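Local coordinates for crystal protein (Bacillus thuringiensis serovar dakota, PDB 2ZTB) that recognises cancer cells and probably damages their membranes as an aerolysin-type beta-pore-forming toxin, in its proteolytically activated form, at residues E6-N11 / Y59-N64; L40-Y45 / I53-G58; I189-Y194 / D217-T222. All coordinates share one frame; numbering follows the deposited sequence.

All three contacts lie on the same side of the chain's centre, and all reach the same antiparallel sheet. Contacts 1 and 3 use neighbouring strands of it, 61-90 and 168-199, joined by bonds such as Tyr62 N to Asp192 O. Contact 1 is the largest and partly buried, with strand bonds, a lysine bridge and a tyrosine cluster. Contact 2 is smaller and mostly buried, although Asn42 is exposed, and a single hydroxyl bond joins a hairpin turn to a short helix. Contact 3 is also small and partly buried, built on one backbone bond and one light apolar touch. Asn41 of contact 2 bonds Cys61 of contact 1, so these two are coupled directly.

Contact 1 (E6-N11 / Y59-N64); sequences EYLMFN and YYCYKN
Glu6 and Lys63 form an antiparallel hydrogen-bonded pair. Glu6 N gives its hydrogen to Lys63 O at 3.0 Å. Lys63 N returns the bond to Glu6 O at 2.8 Å. Two residues beyond Glu6, Leu8 N donates to Cys61 O at 2.9 Å, and Leu8 CD2 packs on Cys61 SG. The lysine chain starts out between its own N and carbonyl carbon, and a bend at chi4 (-72°) turns the amine toward Tyr7 O and Glu6. Lys63 NZ then meets Tyr7 O at 2.7 Å and forms a salt bridge with Glu6 OE1 at 3.2 Å, its hydrogen bond weak. Glu12 gives NZ a second carboxylate. Thr123 and Ser124 bond the Glu6 carboxylate, so each charged group has more than one partner.

Three tyrosines gather beside the strands. Tyr7 runs alongside Tyr62, with Tyr7 CE1 3.4 Å from Tyr62 CE2. Its hydroxyl lies over one face of Tyr60, with Tyr7 OH 3.6 Å from Tyr60 CE2. Both ring pairs are near parallel but slid well apart, at 27° and 15°.

Strand 4-7 is thus paired along strand 61-90. Val191 of strand 168-199 touches Leu8, Cys61 and Lys63, and Phe10 packs on strand 37-40.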
loop_
_atom_site.group_PDB
_atom_site.type_symbol
_atom_site.label_atom_id
_atom_site.label_comp_id
_atom_site.label_asym_id
_atom_site.label_seq_id
_atom_site.Cartn_x
_atom_site.Cartn_y
_atom_site.Cartn_z
ATOM N N GLU A 6 10.445 5.406 13.789
ATOM C CA GLU A 6 10.707 6.835 13.707
ATOM C C GLU A 6 10.069 7.584 14.866
ATOM O O GLU A 6 9.285 7.014 15.621
ATOM C CB GLU A 6 10.284 7.407 12.335
ATOM C CG GLU A 6 8.904 7.019 11.845
ATOM C CD GLU A 6 8.590 7.590 10.459
ATOM O OE1 GLU A 6 7.834 8.587 10.387
ATOM O OE2 GLU A 6 9.099 7.043 9.453
ATOM N N TYR A 7 10.435 8.855 15.003
ATOM C CA TYR A 7 9.903 9.709 16.029
ATOM C C TYR A 7 8.392 9.860 15.910
ATOM O O TYR A 7 7.825 9.882 14.802
ATOM C CB TYR A 7 10.567 11.085 15.988
ATOM C CG TYR A 7 12.001 11.126 16.486
ATOM C CD1 TYR A 7 12.457 10.249 17.480
ATOM C CD2 TYR A 7 12.898 12.063 15.980
ATOM C CE1 TYR A 7 13.779 10.296 17.941
ATOM C CE2 TYR A 7 14.218 12.123 16.434
ATOM C CZ TYR A 7 14.656 11.240 17.416
ATOM O OH TYR A 7 15.979 11.308 17.850
ATOM N N LEU A 8 7.739 9.941 17.065
ATOM C CA LEU A 8 6.341 10.312 17.124
ATOM C C LEU A 8 6.306 11.842 17.123
ATOM O O LEU A 8 7.156 12.496 17.751
ATOM C CB LEU A 8 5.686 9.717 18.371
ATOM C CG LEU A 8 4.180 9.957 18.570
ATOM C CD1 LEU A 8 3.343 9.165 17.563
ATOM C CD2 LEU A 8 3.773 9.626 20.027
ATOM N N MET A 9 5.363 12.411 16.382
ATOM C CA MET A 9 5.235 13.860 16.285
ATOM C C MET A 9 3.945 14.333 16.972
ATOM O O MET A 9 3.014 13.549 17.132
ATOM C CB MET A 9 5.252 14.290 14.814
ATOM C CG MET A 9 6.445 13.741 13.984
ATOM S SD MET A 9 8.019 14.481 14.484
ATOM C CE MET A 9 7.858 16.166 13.866
ATOM N N PHE A 10 3.896 15.602 17.375
ATOM C CA PHE A 10 2.693 16.170 17.998
ATOM C C PHE A 10 1.463 16.160 17.084
ATOM O O PHE A 10 0.331 16.045 17.579
ATOM C CB PHE A 10 2.933 17.581 18.549
ATOM C CG PHE A 10 3.472 17.604 19.973
ATOM C CD1 PHE A 10 4.739 18.099 20.246
ATOM C CD2 PHE A 10 2.704 17.137 21.035
ATOM C CE1 PHE A 10 5.237 18.125 21.541
ATOM C CE2 PHE A 10 3.196 17.158 22.338
ATOM C CZ PHE A 10 4.464 17.651 22.592
ATOM N N ASN A 11 1.678 16.290 15.768
ATOM C CA ASN A 11 0.575 16.330 14.810
ATOM C C ASN A 11 0.011 14.950 14.478
ATOM O O ASN A 11 -0.893 14.817 13.660
ATOM C CB ASN A 11 0.918 17.165 13.553
ATOM C CG ASN A 11 1.953 16.498 12.606
ATOM O OD1 ASN A 11 2.145 16.981 11.491
ATOM N ND2 ASN A 11 2.601 15.420 13.033
ATOM N N TYR A 59 15.180 11.504 26.499
ATOM C CA TYR A 59 13.943 10.728 26.560
ATOM C C TYR A 59 13.189 10.885 25.244
ATOM O O TYR A 59 12.640 11.948 24.966
ATOM C CB TYR A 59 13.065 11.217 27.711
ATOM C CG TYR A 59 13.541 10.798 29.076
ATOM C CD1 TYR A 59 14.531 11.528 29.758
ATOM C CD2 TYR A 59 12.990 9.677 29.698
ATOM C CE1 TYR A 59 14.974 11.135 31.023
ATOM C CE2 TYR A 59 13.416 9.280 30.965
ATOM C CZ TYR A 59 14.406 10.010 31.620
ATOM O OH TYR A 59 14.804 9.608 32.872
ATOM N N TYR A 60 13.193 9.833 24.428
ATOM C CA TYR A 60 12.585 9.878 23.100
ATOM C C TYR A 60 11.344 9.009 23.013
ATOM O O TYR A 60 11.039 8.252 23.935
ATOM C CB TYR A 60 13.608 9.498 22.017
ATOM C CG TYR A 60 14.729 10.500 21.915
ATOM C CD1 TYR A 60 15.971 10.260 22.529
ATOM C CD2 TYR A 60 14.539 11.706 21.244
ATOM C CE1 TYR A 60 16.995 11.190 22.453
ATOM C CE2 TYR A 60 15.545 12.637 21.162
ATOM C CZ TYR A 60 16.773 12.379 21.769
ATOM O OH TYR A 60 17.770 13.317 21.672
ATOM N N CYS A 61 10.621 9.139 21.905
ATOM C CA CYS A 61 9.374 8.412 21.704
ATOM C C CYS A 61 9.179 8.101 20.219
ATOM O O CYS A 61 9.256 8.994 19.365
ATOM C CB CYS A 61 8.194 9.207 22.271
ATOM S SG CYS A 61 6.614 8.389 22.188
ATOM N N TYR A 62 8.924 6.827 19.938
ATOM C CA TYR A 62 8.936 6.306 18.580
ATOM C C TYR A 62 7.634 5.627 18.243
ATOM O O TYR A 62 7.001 5.025 19.103
ATOM C CB TYR A 62 10.065 5.287 18.392
ATOM C CG TYR A 62 11.435 5.764 18.803
ATOM C CD1 TYR A 62 11.923 5.526 20.095
ATOM C CD2 TYR A 62 12.258 6.443 17.906
ATOM C CE1 TYR A 62 13.189 5.957 20.485
ATOM C CE2 TYR A 62 13.537 6.873 18.288
ATOM C CZ TYR A 62 13.988 6.629 19.573
ATOM O OH TYR A 62 15.253 7.053 19.947
ATOM N N LYS A 63 7.239 5.761 16.982
ATOM C CA LYS A 63 6.223 4.928 16.357
ATOM C C LYS A 63 6.946 3.885 15.485
ATOM O O LYS A 63 8.022 4.150 14.929
ATOM C CB LYS A 63 5.252 5.781 15.532
ATOM C CG LYS A 63 5.898 6.764 14.549
ATOM C CD LYS A 63 4.823 7.355 13.635
ATOM C CE LYS A 63 5.404 8.154 12.495
ATOM N NZ LYS A 63 6.005 9.473 12.841
ATOM N N ASN A 64 6.359 2.693 15.409
ATOM C CA ASN A 64 6.978 1.533 14.784
ATOM C C ASN A 64 5.943 0.812 13.939
ATOM O O ASN A 64 4.780 0.741 14.316
ATOM C CB ASN A 64 7.479 0.530 15.834
ATOM C CG ASN A 64 8.366 1.159 16.902
ATOM O OD1 ASN A 64 7.879 1.717 17.895
ATOM N ND2 ASN A 64 9.663 1.049 16.717
#

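Contact 2 (L40-Y45 / I53-G58); sequences LNNETY and ITAQYG
Thr54 and Asn41 make the one hydrogen bond of this contact. Thr54 OG1 donates to Asn41 O at 2.9 Å. The approach is bent: the C=O...donor angle is 128°, and the donor is tilted 26° from the carbonyl plane. The hydroxyl sits between the backbone N and carbonyl carbon of its own residue (chi1 34°), which brings it to the turn. Asn41 N is also near Thr54 OG1, but the angle there is too poor for a bond.

Van der Waals contact is slight and sets a methyl against polar atoms. The methyl CB of Ala55 lies 3.6 Å from Asn42 ND2 and 3.9 Å from Asn41 O. The Asn42 side chain leaves its backbone away from the helix, and only its amide end returns to that methyl. The turn therefore meets one side of helix 53-56, at two successive residues. The Thr54 side chain also touches Phe212 of strand 210-214.

Backbone bonds shape both partners. Leu40 N bonds Glu43 O at 3.0 Å, and Glu43 N bonds Leu40 O at 2.8 Å. Just after the helix, Gly58 N bonds Ala55 O at 3.1 Å. Gly58 has positive phi and ends the helix in a Schellman motif.

Polar side-chain bonds lead outward. Asn41 OD1 accepts from Cys61 N, and Asn41 ND2 donates to Leu8 O. This one amide ties the turn to both segments of contact 1.

The arrangement is that of a beta-hairpin with a two-residue loop (Asn41, Asn42) in a type II' turn from Leu40 to Glu43. It joins strands 37-40 and 43-46, and the turn rests against a short helix.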
loop_
_atom_site.group_PDB
_atom_site.type_symbol
_atom_site.label_atom_id
_atom_site.label_comp_id
_atom_site.label_asym_id
_atom_site.label_seq_id
_atom_site.Cartn_x
_atom_site.Cartn_y
_atom_site.Cartn_z
ATOM N N LEU A 40 8.035 16.394 23.439
ATOM C CA LEU A 40 8.110 15.128 22.728
ATOM C C LEU A 40 9.280 15.251 21.801
ATOM O O LEU A 40 9.316 16.150 20.958
ATOM C CB LEU A 40 6.827 14.889 21.919
ATOM C CG LEU A 40 6.643 13.648 21.041
ATOM C CD1 LEU A 40 6.702 12.356 21.862
ATOM C CD2 LEU A 40 5.330 13.746 20.298
ATOM N N ASN A 41 10.243 14.349 21.949
ATOM C CA ASN A 41 11.424 14.338 21.076
ATOM C C ASN A 41 12.003 15.758 20.920
ATOM O O ASN A 41 12.471 16.334 21.915
ATOM C CB ASN A 41 11.089 13.667 19.741
ATOM C CG ASN A 41 10.583 12.242 19.921
ATOM O OD1 ASN A 41 11.221 11.436 20.591
ATOM N ND2 ASN A 41 9.439 11.924 19.316
ATOM N N ASN A 42 11.929 16.343 19.717
ATOM C CA ASN A 42 12.448 17.711 19.499
ATOM C C ASN A 42 11.425 18.865 19.477
ATOM O O ASN A 42 11.752 19.991 19.074
ATOM C CB ASN A 42 13.357 17.761 18.265
ATOM C CG ASN A 42 14.662 17.009 18.479
ATOM O OD1 ASN A 42 14.795 15.841 17.933
ATOM N ND2 ASN A 42 15.640 17.668 19.286
ATOM N N GLU A 43 10.208 18.589 19.949
ATOM C CA GLU A 43 9.127 19.570 19.973
ATOM C C GLU A 43 8.667 19.819 21.400
ATOM O O GLU A 43 8.915 19.013 22.291
ATOM C CB GLU A 43 7.919 19.042 19.205
ATOM C CG GLU A 43 8.104 18.734 17.740
ATOM C CD GLU A 43 7.007 17.823 17.246
ATOM O OE1 GLU A 43 7.063 16.613 17.577
ATOM O OE2 GLU A 43 6.093 18.311 16.540
ATOM N N THR A 44 7.988 20.947 21.594
ATOM C CA THR A 44 7.385 21.315 22.852
ATOM C C THR A 44 5.967 21.781 22.566
ATOM O O THR A 44 5.638 22.089 21.424
ATOM C CB THR A 44 8.147 22.467 23.556
ATOM O OG1 THR A 44 7.965 23.692 22.833
ATOM C CG2 THR A 44 9.631 22.161 23.700
ATOM N N TYR A 45 5.129 21.816 23.600
ATOM C CA TYR A 45 3.795 22.396 23.505
ATOM C C TYR A 45 3.514 23.231 24.758
ATOM O O TYR A 45 4.064 22.960 25.833
ATOM C CB TYR A 45 2.739 21.301 23.308
ATOM C CG TYR A 45 1.748 21.575 22.184
ATOM C CD1 TYR A 45 1.978 21.107 20.889
ATOM C CD2 TYR A 45 0.594 22.313 22.416
ATOM C CE1 TYR A 45 1.068 21.362 19.855
ATOM C CE2 TYR A 45 -0.312 22.580 21.404
ATOM C CZ TYR A 45 -0.077 22.104 20.139
ATOM O OH TYR A 45 -1.000 22.370 19.164
ATOM N N ILE A 53 13.055 19.345 26.972
ATOM C CA ILE A 53 13.729 18.615 28.049
ATOM C C ILE A 53 13.893 17.140 27.694
ATOM O O ILE A 53 14.703 16.431 28.284
ATOM C CB ILE A 53 13.002 18.788 29.407
ATOM C CG1 ILE A 53 11.555 18.258 29.324
ATOM C CG2 ILE A 53 13.053 20.263 29.844
ATOM C CD1 ILE A 53 10.851 18.114 30.647
ATOM N N THR A 54 13.131 16.692 26.706
ATOM C CA THR A 54 13.189 15.320 26.243
ATOM C C THR A 54 14.482 15.058 25.465
ATOM O O THR A 54 15.066 13.976 25.574
ATOM C CB THR A 54 11.970 14.987 25.368
ATOM O OG1 THR A 54 11.593 16.152 24.622
ATOM C CG2 THR A 54 10.801 14.541 26.241
ATOM N N ALA A 55 14.927 16.045 24.683
ATOM C CA ALA A 55 16.222 15.950 24.002
ATOM C C ALA A 55 17.359 16.232 25.000
ATOM O O ALA A 55 18.318 15.443 25.096
ATOM C CB ALA A 55 16.286 16.881 22.771
ATOM N N GLN A 56 17.247 17.332 25.757
ATOM C CA GLN A 56 18.231 17.607 26.829
ATOM C C GLN A 56 18.547 16.348 27.642
ATOM O O GLN A 56 19.744 15.944 27.748
ATOM C CB GLN A 56 17.756 18.715 27.777
ATOM C CG GLN A 56 17.609 20.094 27.130
ATOM C CD GLN A 56 17.478 21.172 28.235
ATOM O OE1 GLN A 56 16.378 21.754 28.421
ATOM N NE2 GLN A 56 18.599 21.434 28.987
ATOM N N TYR A 57 17.473 15.692 28.134
ATOM C CA TYR A 57 17.656 14.600 29.077
ATOM C C TYR A 57 17.593 13.199 28.466
ATOM O O TYR A 57 17.696 12.153 29.242
ATOM C CB TYR A 57 16.689 14.763 30.257
ATOM C CG TYR A 57 16.861 16.091 30.983
ATOM C CD1 TYR A 57 16.184 17.239 30.568
ATOM C CD2 TYR A 57 17.710 16.200 32.068
ATOM C CE1 TYR A 57 16.348 18.459 31.228
ATOM C CE2 TYR A 57 17.871 17.411 32.740
ATOM C CZ TYR A 57 17.195 18.536 32.320
ATOM O OH TYR A 57 17.374 19.731 32.993
ATOM N N GLY A 58 17.433 13.178 27.079
ATOM C CA GLY A 58 17.551 11.905 26.360
ATOM C C GLY A 58 16.386 10.951 26.502
ATOM O O GLY A 58 16.577 9.736 26.600
#

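Contact 3 (I189-Y194 / D217-T222); sequences ITVDGY and DVLNTT
Val191 and Thr222 meet through flat backbone groups; no aromatic ring lies in the interface. The N-H of the peptide joining Thr190 to Val191 is directed at the carbonyl of Thr222. Val191 N to Thr222 O is 2.8 Å, with 151° at the hydrogen. The donor lies somewhat off the carbonyl plane, tilted by 18°. The same oxygen also comes close to the start of that peptide, with Thr222 O 3.6 Å from Thr190 C.

The side chains add looser contact around this bond. Val191 CB also lies 3.6 Å from Thr222 O. Thr222 CB in turn approaches Val191 O at 3.8 Å. The two CB atoms, Val191 CB and Thr222 CB, are 4.3 Å apart. Val191 CG1 stands opposite its own backbone N (chi1 163°), and this branch is the one facing the leucine. Even so, Val191 CG1 stays 4.4 Å from Leu219 CD1, a light touch. Leu219 packs further on Phe195 and on Val23 of helix 20-31.

Other bonds show where the two segments part and rejoin. Gly193 is hydrogen-bonded to Ala215, and Ile189 to Gly224. Between these points the chain swings out through residues 217-221 and returns at Thr222. Asn220 bonds Ser17 and Ser18. Asp192 and Tyr194 bond Tyr62 of strand 61-90 and Tyr60 just before it. This part of strand 168-199 thus has backbone partners along both edges.

The Val191 bond lies at the start of the antiparallel pairing of strands 168-199 and 223-247. Such long antiparallel strands, running through an elongated molecule, are consistent with the aerolysin-type fold to which parasporin-2 probably belongs.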
loop_
_atom_site.group_PDB
_atom_site.type_symbol
_atom_site.label_atom_id
_atom_site.label_comp_id
_atom_site.label_asym_id
_atom_site.label_seq_id
_atom_site.Cartn_x
_atom_site.Cartn_y
_atom_site.Cartn_z
ATOM N N ILE A 189 1.031 -1.168 14.405
ATOM C CA ILE A 189 1.786 0.032 14.743
ATOM C C ILE A 189 1.906 0.088 16.268
ATOM O O ILE A 189 0.909 -0.101 16.978
ATOM C CB ILE A 189 1.062 1.333 14.289
ATOM C CG1 ILE A 189 0.648 1.283 12.792
ATOM C CG2 ILE A 189 1.879 2.579 14.682
ATOM C CD1 ILE A 189 1.759 1.528 11.836
ATOM N N THR A 190 3.106 0.360 16.772
ATOM C CA THR A 190 3.312 0.457 18.219
ATOM C C THR A 190 4.110 1.696 18.597
ATOM O O THR A 190 5.046 2.086 17.894
ATOM C CB THR A 190 4.017 -0.781 18.808
ATOM O OG1 THR A 190 5.331 -0.890 18.247
ATOM C CG2 THR A 190 3.217 -2.064 18.540
ATOM N N VAL A 191 3.728 2.313 19.712
ATOM C CA VAL A 191 4.456 3.463 20.236
ATOM C C VAL A 191 5.160 3.087 21.555
ATOM O O VAL A 191 4.569 2.455 22.429
ATOM C CB VAL A 191 3.529 4.715 20.375
ATOM C CG1 VAL A 191 4.145 5.758 21.289
ATOM C CG2 VAL A 191 3.242 5.318 18.999
ATOM N N ASP A 192 6.434 3.454 21.667
ATOM C CA ASP A 192 7.197 3.249 22.892
ATOM C C ASP A 192 8.095 4.448 23.146
ATOM O O ASP A 192 8.546 5.094 22.194
ATOM C CB ASP A 192 8.022 1.950 22.836
ATOM C CG ASP A 192 9.033 1.942 21.706
ATOM O OD1 ASP A 192 10.192 2.341 21.964
ATOM O OD2 ASP A 192 8.669 1.543 20.562
ATOM N N GLY A 193 8.353 4.739 24.422
ATOM C CA GLY A 193 9.177 5.891 24.795
ATOM C C GLY A 193 8.452 6.865 25.705
ATOM O O GLY A 193 7.512 6.486 26.393
ATOM N N TYR A 194 8.868 8.131 25.688
ATOM C CA TYR A 194 8.493 9.068 26.753
ATOM C C TYR A 194 7.996 10.419 26.269
ATOM O O TYR A 194 8.324 10.854 25.157
ATOM C CB TYR A 194 9.675 9.279 27.724
ATOM C CG TYR A 194 10.233 7.991 28.295
ATOM C CD1 TYR A 194 11.147 7.223 27.563
ATOM C CD2 TYR A 194 9.854 7.538 29.562
ATOM C CE1 TYR A 194 11.652 6.034 28.055
ATOM C CE2 TYR A 194 10.373 6.341 30.084
ATOM C CZ TYR A 194 11.263 5.596 29.309
ATOM O OH TYR A 194 11.793 4.418 29.786
ATOM N N ASP A 217 1.356 6.189 29.926
ATOM C CA ASP A 217 0.820 6.975 31.037
ATOM C C ASP A 217 0.063 8.239 30.628
ATOM O O ASP A 217 -0.730 8.749 31.419
ATOM C CB ASP A 217 1.939 7.398 31.999
ATOM C CG ASP A 217 2.538 6.236 32.765
ATOM O OD1 ASP A 217 2.053 5.087 32.640
ATOM O OD2 ASP A 217 3.506 6.483 33.512
ATOM N N VAL A 218 0.321 8.772 29.429
ATOM C CA VAL A 218 -0.248 10.079 29.057
ATOM C C VAL A 218 -1.081 10.066 27.751
ATOM O O VAL A 218 -1.765 11.053 27.431
ATOM C CB VAL A 218 0.845 11.190 29.036
ATOM C CG1 VAL A 218 1.441 11.398 30.469
ATOM C CG2 VAL A 218 1.981 10.863 28.007
ATOM N N LEU A 219 -1.040 8.948 27.025
ATOM C CA LEU A 219 -1.793 8.791 25.783
ATOM C C LEU A 219 -2.938 7.821 26.017
ATOM O O LEU A 219 -2.836 6.930 26.863
ATOM C CB LEU A 219 -0.879 8.267 24.634
ATOM C CG LEU A 219 0.247 9.157 24.057
ATOM C CD1 LEU A 219 1.138 8.392 23.099
ATOM C CD2 LEU A 219 -0.274 10.403 23.355
ATOM N N ASN A 220 -4.015 7.979 25.246
ATOM C CA ASN A 220 -5.201 7.136 25.373
ATOM C C ASN A 220 -5.001 5.755 24.798
ATOM O O ASN A 220 -5.731 4.819 25.138
ATOM C CB ASN A 220 -6.412 7.802 24.726
ATOM C CG ASN A 220 -6.863 9.028 25.481
ATOM O OD1 ASN A 220 -6.797 9.080 26.721
ATOM N ND2 ASN A 220 -7.331 10.028 24.745
ATOM N N THR A 221 -4.018 5.639 23.912
ATOM C CA THR A 221 -3.623 4.358 23.345
ATOM C C THR A 221 -2.184 4.487 22.905
ATOM O O THR A 221 -1.683 5.596 22.758
ATOM C CB THR A 221 -4.498 3.915 22.108
ATOM O OG1 THR A 221 -4.150 2.563 21.774
ATOM C CG2 THR A 221 -4.225 4.759 20.878
ATOM N N THR A 222 -1.524 3.361 22.674
ATOM C CA THR A 222 -0.155 3.385 22.171
ATOM C C THR A 222 0.012 2.446 20.983
ATOM O O THR A 222 1.133 2.094 20.609
ATOM C CB THR A 222 0.874 3.009 23.266
ATOM O OG1 THR A 222 0.500 1.753 23.849
ATOM C CG2 THR A 222 0.952 4.099 24.352
#